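Local coordinates for protein peptide ABC transporter permease (Staphylococcus hominis, PDB 6EXS) that probably imports peptides across the membrane as a POT-family transporter and binds a thioalcohol-conjugated dipeptide, a precursor of human axillary malodour, at residues Ile6-Leu18 against Leu139-Ile153. Numbering follows the deposited sequence.
With OLC ((2R)-2,3-dihydroxypropyl (9Z)-octadec-9-enoate), chain L.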
loop_
_atom_site.group_PDB
_atom_site.type_symbol
_atom_site.label_atom_id
_atom_site.label_comp_id
_atom_site.label_asym_id
_atom_site.label_seq_id
_atom_site.Cartn_x
_atom_site.Cartn_y
_atom_site.Cartn_z
ATOM N N ILE A 6 -27.851 13.554 3.844
ATOM C CA ILE A 6 -26.795 13.219 4.812
ATOM C C ILE A 6 -26.524 14.290 5.883
ATOM O O ILE A 6 -26.449 15.481 5.551
ATOM C CB ILE A 6 -25.464 12.815 4.096
ATOM C CG1 ILE A 6 -24.866 13.959 3.233
ATOM C CG2 ILE A 6 -25.665 11.563 3.273
ATOM C CD1 ILE A 6 -23.491 13.704 2.680
ATOM N N PRO A 7 -26.289 13.863 7.159
ATOM C CA PRO A 7 -25.935 14.837 8.208
ATOM C C PRO A 7 -24.582 15.489 7.902
ATOM O O PRO A 7 -23.668 14.807 7.447
ATOM C CB PRO A 7 -25.911 13.999 9.495
ATOM C CG PRO A 7 -25.721 12.615 9.053
ATOM C CD PRO A 7 -26.339 12.488 7.698
ATOM N N GLN A 8 -24.498 16.823 8.069
ATOM C CA GLN A 8 -23.299 17.599 7.738
ATOM C C GLN A 8 -22.340 17.806 8.912
ATOM O O GLN A 8 -21.252 18.350 8.721
ATOM C CB GLN A 8 -23.677 18.932 7.069
ATOM C CG GLN A 8 -23.949 18.791 5.559
ATOM C CD GLN A 8 -22.779 18.216 4.778
ATOM O OE1 GLN A 8 -21.656 18.744 4.792
ATOM N NE2 GLN A 8 -23.015 17.092 4.110
ATOM N N LYS A 9 -22.730 17.346 10.110
ATOM C CA LYS A 9 -21.913 17.374 11.323
ATOM C C LYS A 9 -22.083 16.004 12.034
ATOM O O LYS A 9 -22.710 15.099 11.470
ATOM C CB LYS A 9 -22.319 18.562 12.228
ATOM C CG LYS A 9 -21.978 19.953 11.672
ATOM C CD LYS A 9 -20.509 20.359 11.858
ATOM C CE LYS A 9 -20.264 21.801 11.479
ATOM N NZ LYS A 9 -18.953 22.293 11.981
ATOM N N GLY A 10 -21.510 15.839 13.223
ATOM C CA GLY A 10 -21.675 14.592 13.962
ATOM C C GLY A 10 -20.430 13.813 14.331
ATOM O O GLY A 10 -20.509 12.945 15.205
ATOM N N PHE A 11 -19.286 14.082 13.660
ATOM C CA PHE A 11 -18.007 13.441 13.957
ATOM C C PHE A 11 -16.887 14.467 13.917
ATOM O O PHE A 11 -16.316 14.715 12.855
ATOM C CB PHE A 11 -17.730 12.249 13.026
ATOM C CG PHE A 11 -16.555 11.395 13.456
ATOM C CD1 PHE A 11 -16.634 10.588 14.586
ATOM C CD2 PHE A 11 -15.385 11.365 12.707
ATOM C CE1 PHE A 11 -15.555 9.783 14.969
ATOM C CE2 PHE A 11 -14.305 10.556 13.087
ATOM C CZ PHE A 11 -14.399 9.773 14.216
ATOM N N PHE A 12 -16.593 15.084 15.083
ATOM C CA PHE A 12 -15.564 16.124 15.283
ATOM C C PHE A 12 -15.681 17.308 14.296
ATOM O O PHE A 12 -14.668 17.736 13.726
ATOM C CB PHE A 12 -14.143 15.521 15.267
ATOM C CG PHE A 12 -13.866 14.519 16.356
ATOM C CD1 PHE A 12 -13.431 14.935 17.607
ATOM C CD2 PHE A 12 -14.017 13.160 16.125
ATOM C CE1 PHE A 12 -13.177 14.009 18.614
ATOM C CE2 PHE A 12 -13.766 12.234 17.136
ATOM C CZ PHE A 12 -13.333 12.663 18.369
ATOM N N GLY A 13 -16.911 17.798 14.098
ATOM C CA GLY A 13 -17.210 18.894 13.179
ATOM C C GLY A 13 -17.293 18.509 11.707
ATOM O O GLY A 13 -17.365 19.390 10.848
ATOM N N HIS A 14 -17.285 17.192 11.401
ATOM C CA HIS A 14 -17.360 16.615 10.049
ATOM C C HIS A 14 -18.654 15.784 9.867
ATOM O O HIS A 14 -19.222 15.376 10.881
ATOM C CB HIS A 14 -16.110 15.744 9.774
ATOM C CG HIS A 14 -14.852 16.547 9.689
ATOM N ND1 HIS A 14 -14.388 17.026 8.483
ATOM C CD2 HIS A 14 -14.066 17.025 10.683
ATOM C CE1 HIS A 14 -13.305 17.729 8.769
ATOM N NE2 HIS A 14 -13.079 17.770 10.083
ATOM N N PRO A 15 -19.137 15.505 8.618
ATOM C CA PRO A 15 -20.358 14.680 8.458
ATOM C C PRO A 15 -20.300 13.373 9.243
ATOM O O PRO A 15 -19.241 12.741 9.262
ATOM C CB PRO A 15 -20.392 14.416 6.950
ATOM C CG PRO A 15 -19.728 15.616 6.350
ATOM C CD PRO A 15 -18.608 15.925 7.300
ATOM N N ARG A 16 -21.415 12.977 9.918
ATOM C CA ARG A 16 -21.486 11.762 10.773
ATOM C C ARG A 16 -21.004 10.484 10.083
ATOM O O ARG A 16 -20.483 9.579 10.747
ATOM C CB ARG A 16 -22.884 11.562 11.363
ATOM C CG ARG A 16 -22.849 10.992 12.775
ATOM C CD ARG A 16 -24.229 10.771 13.374
ATOM N NE ARG A 16 -25.017 12.001 13.380
ATOM C CZ ARG A 16 -24.977 12.916 14.343
ATOM N NH1 ARG A 16 -24.206 12.736 15.408
ATOM N NH2 ARG A 16 -25.716 14.014 14.251
ATOM N N GLY A 17 -21.154 10.455 8.757
ATOM C CA GLY A 17 -20.701 9.381 7.886
ATOM C C GLY A 17 -19.198 9.167 7.920
ATOM O O GLY A 17 -18.742 8.056 7.639
ATOM N N LEU A 18 -18.406 10.222 8.268
ATOM C CA LEU A 18 -16.949 10.098 8.417
ATOM C C LEU A 18 -16.656 9.188 9.628
ATOM O O LEU A 18 -15.734 8.379 9.561
ATOM C CB LEU A 18 -16.224 11.465 8.558
ATOM C CG LEU A 18 -14.678 11.393 8.679
ATOM C CD1 LEU A 18 -14.024 10.936 7.377
ATOM C CD2 LEU A 18 -14.087 12.706 9.103
ATOM N N LEU A 139 -19.094 13.153 0.763
ATOM C CA LEU A 139 -19.853 13.520 1.962
ATOM C C LEU A 139 -19.832 15.040 2.136
ATOM O O LEU A 139 -20.647 15.570 2.893
ATOM C CB LEU A 139 -19.225 12.893 3.232
ATOM C CG LEU A 139 -19.238 11.385 3.437
ATOM C CD1 LEU A 139 -18.602 11.048 4.758
ATOM C CD2 LEU A 139 -20.649 10.825 3.390
ATOM N N TYR A 140 -18.866 15.728 1.478
ATOM C CA TYR A 140 -18.672 17.182 1.539
ATOM C C TYR A 140 -19.226 17.905 0.304
ATOM O O TYR A 140 -18.858 17.543 -0.815
ATOM C CB TYR A 140 -17.174 17.534 1.694
ATOM C CG TYR A 140 -16.534 16.970 2.942
ATOM C CD1 TYR A 140 -15.980 15.689 2.948
ATOM C CD2 TYR A 140 -16.491 17.710 4.123
ATOM C CE1 TYR A 140 -15.436 15.144 4.106
ATOM C CE2 TYR A 140 -15.922 17.185 5.281
ATOM C CZ TYR A 140 -15.402 15.898 5.268
ATOM O OH TYR A 140 -14.839 15.365 6.392
ATOM N N PRO A 141 -20.017 18.988 0.477
ATOM C CA PRO A 141 -20.494 19.754 -0.692
ATOM C C PRO A 141 -19.347 20.339 -1.530
ATOM O O PRO A 141 -18.210 20.371 -1.060
ATOM C CB PRO A 141 -21.359 20.852 -0.065
ATOM C CG PRO A 141 -21.724 20.336 1.279
ATOM C CD PRO A 141 -20.538 19.558 1.732
ATOM N N GLU A 142 -19.644 20.776 -2.777
ATOM C CA GLU A 142 -18.672 21.294 -3.752
ATOM C C GLU A 142 -17.630 22.287 -3.169
ATOM O O GLU A 142 -16.430 22.017 -3.271
ATOM C CB GLU A 142 -19.357 21.886 -5.010
ATOM C CG GLU A 142 -20.523 22.840 -4.760
ATOM C CD GLU A 142 -21.047 23.647 -5.942
ATOM O OE1 GLU A 142 -21.628 24.731 -5.706
ATOM O OE2 GLU A 142 -20.891 23.195 -7.100
ATOM N N ASN A 143 -18.070 23.397 -2.550
ATOM C CA ASN A 143 -17.154 24.425 -2.040
ATOM C C ASN A 143 -16.692 24.236 -0.571
ATOM O O ASN A 143 -16.052 25.145 -0.028
ATOM C CB ASN A 143 -17.759 25.827 -2.250
ATOM C CG ASN A 143 -17.833 26.252 -3.701
ATOM O OD1 ASN A 143 -18.885 26.193 -4.338
ATOM N ND2 ASN A 143 -16.719 26.704 -4.258
ATOM N N ASP A 144 -16.966 23.064 0.051
ATOM C CA ASP A 144 -16.608 22.785 1.447
ATOM C C ASP A 144 -15.091 22.660 1.677
ATOM O O ASP A 144 -14.436 21.791 1.102
ATOM C CB ASP A 144 -17.364 21.558 1.995
ATOM C CG ASP A 144 -17.614 21.573 3.495
ATOM O OD1 ASP A 144 -16.703 21.956 4.243
ATOM O OD2 ASP A 144 -18.701 21.148 3.920
ATOM N N THR A 145 -14.561 23.549 2.545
ATOM C CA THR A 145 -13.151 23.678 2.938
ATOM C C THR A 145 -12.686 22.577 3.885
ATOM O O THR A 145 -11.484 22.323 3.970
ATOM C CB THR A 145 -12.904 25.050 3.599
ATOM O OG1 THR A 145 -13.812 25.227 4.691
ATOM C CG2 THR A 145 -13.006 26.213 2.619
ATOM N N ARG A 146 -13.623 21.949 4.622
ATOM C CA ARG A 146 -13.339 20.882 5.602
ATOM C C ARG A 146 -12.780 19.579 5.002
ATOM O O ARG A 146 -12.162 18.806 5.742
ATOM C CB ARG A 146 -14.600 20.528 6.420
ATOM C CG ARG A 146 -15.257 21.669 7.188
ATOM C CD ARG A 146 -16.502 21.154 7.881
ATOM N NE ARG A 146 -17.537 20.745 6.933
ATOM C CZ ARG A 146 -18.648 20.098 7.265
ATOM N NH1 ARG A 146 -18.868 19.748 8.526
ATOM N NH2 ARG A 146 -19.553 19.798 6.338
ATOM N N ILE A 147 -13.031 19.325 3.690
ATOM C CA ILE A 147 -12.678 18.100 2.955
ATOM C C ILE A 147 -11.236 17.605 3.241
ATOM O O ILE A 147 -11.080 16.429 3.554
ATOM C CB ILE A 147 -12.992 18.175 1.431
ATOM C CG1 ILE A 147 -12.859 16.790 0.760
ATOM C CG2 ILE A 147 -12.195 19.257 0.686
ATOM C CD1 ILE A 147 -13.729 16.593 -0.491
ATOM N N ASP A 148 -10.222 18.490 3.213
ATOM C CA ASP A 148 -8.817 18.137 3.470
ATOM C C ASP A 148 -8.561 17.635 4.885
ATOM O O ASP A 148 -7.788 16.692 5.064
ATOM C CB ASP A 148 -7.894 19.311 3.127
ATOM C CG ASP A 148 -7.965 19.726 1.671
ATOM O OD1 ASP A 148 -8.231 18.847 0.810
ATOM O OD2 ASP A 148 -7.752 20.922 1.388
ATOM N N ALA A 149 -9.224 18.247 5.883
ATOM C CA ALA A 149 -9.130 17.873 7.298
ATOM C C ALA A 149 -9.857 16.554 7.519
ATOM O O ALA A 149 -9.433 15.773 8.366
ATOM C CB ALA A 149 -9.731 18.962 8.179
ATOM N N GLY A 150 -10.923 16.319 6.746
ATOM C CA GLY A 150 -11.713 15.095 6.790
ATOM C C GLY A 150 -10.921 13.869 6.385
ATOM O O GLY A 150 -11.054 12.813 7.010
ATOM N N PHE A 151 -10.072 14.006 5.348
ATOM C CA PHE A 151 -9.196 12.932 4.887
ATOM C C PHE A 151 -8.050 12.713 5.869
ATOM O O PHE A 151 -7.739 11.570 6.171
ATOM C CB PHE A 151 -8.694 13.193 3.463
ATOM C CG PHE A 151 -9.680 12.811 2.381
ATOM C CD1 PHE A 151 -9.850 11.480 2.007
ATOM C CD2 PHE A 151 -10.393 13.784 1.696
ATOM C CE1 PHE A 151 -10.741 11.133 0.985
ATOM C CE2 PHE A 151 -11.274 13.436 0.666
ATOM C CZ PHE A 151 -11.443 12.113 0.320
ATOM N N VAL A 152 -7.475 13.792 6.436
ATOM C CA VAL A 152 -6.426 13.678 7.458
ATOM C C VAL A 152 -6.945 12.781 8.607
ATOM O O VAL A 152 -6.244 11.847 9.006
ATOM C CB VAL A 152 -5.934 15.065 7.949
ATOM C CG1 VAL A 152 -5.144 14.956 9.256
ATOM C CG2 VAL A 152 -5.109 15.763 6.873
ATOM N N ILE A 153 -8.204 13.019 9.072
ATOM C CA ILE A 153 -8.873 12.200 10.102
ATOM C C ILE A 153 -9.070 10.766 9.561
ATOM O O ILE A 153 -8.686 9.821 10.236
ATOM C CB ILE A 153 -10.207 12.846 10.591
ATOM C CG1 ILE A 153 -9.937 14.172 11.323
ATOM C CG2 ILE A 153 -11.054 11.880 11.451
ATOM C CD1 ILE A 153 -11.090 15.149 11.287
HETATM C C24 OLC L . -10.314 15.320 15.723
HETATM C C5 OLC L . -10.168 7.592 18.905
HETATM C C4 OLC L . -10.425 8.914 18.209
HETATM C C3 OLC L . -10.832 8.759 16.754
HETATM C C2 OLC L . -11.226 10.069 16.075
HETATM C C21 OLC L . -9.189 13.148 16.283
HETATM C C1 OLC L . -10.073 10.984 15.777
HETATM C C22 OLC L . -9.445 14.190 15.221
HETATM O O19 OLC L . -9.071 10.654 15.197
HETATM O O25 OLC L . -10.386 16.368 14.769
HETATM O O23 OLC L . -8.186 14.706 14.780
HETATM O O20 OLC L . -10.302 12.223 16.239
#
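Arg146 pushes its guanidinium between two backbone carbonyls of the N-terminal segment: NH1 donates to Gln8 O (2.8 Å, nearly straight at 164°) and to Gly13 O (2.8 Å), both acceptors lying close to the guanidinium plane. NH2 adds a weak bond to Gln8 O. Pro15 CD rests over one face of the group. On its other edge Asp144 fixes the rotation side-on, a salt bridge taking NE on OD1 and NH2 on OD2 (2.9 Å). Asp144 OD1 also accepts Arg146 N, a capping bond at the turn leading into helix 147-174, so one carboxylate both orients the guanidinium and caps this turn. The chain of Gln8, bent at chi2 (-58°), brings NE2 to Leu139 O (3.1 Å), while Ile6 CD1 packs against the same carbonyl. His14 ND1 and Tyr140 OH share a hydrogen bond (2.7 Å); the rings meet rim to rim with planes 77° apart. The tyrosine ring is sandwiched, Ile147 CA over one face and Pro15 CG over the other. His14 CE1 points at Arg146 O and Ala149 CB, and Ile153 CD1 approaches NE2 (3.5 Å). Ile153 CG2 touches both Leu18 CD2 and, near the plane of its ring, the edge of Phe11 at CE2 (3.9 Å), beside a bound monoolein that also lies over a face of Phe12. A type I' turn, Phe11 to His14, with a G1 bulge at Gly10 and Phe11, presents Gly13 O and His14. This hairpin of strands 10-11 and 14-15 thus joins the start of helix 16-44 to the loop entering helix 147-174, with Val136 of helix 110-137 reaching Leu18 and Leu204 of helix 178-204 meeting Leu139.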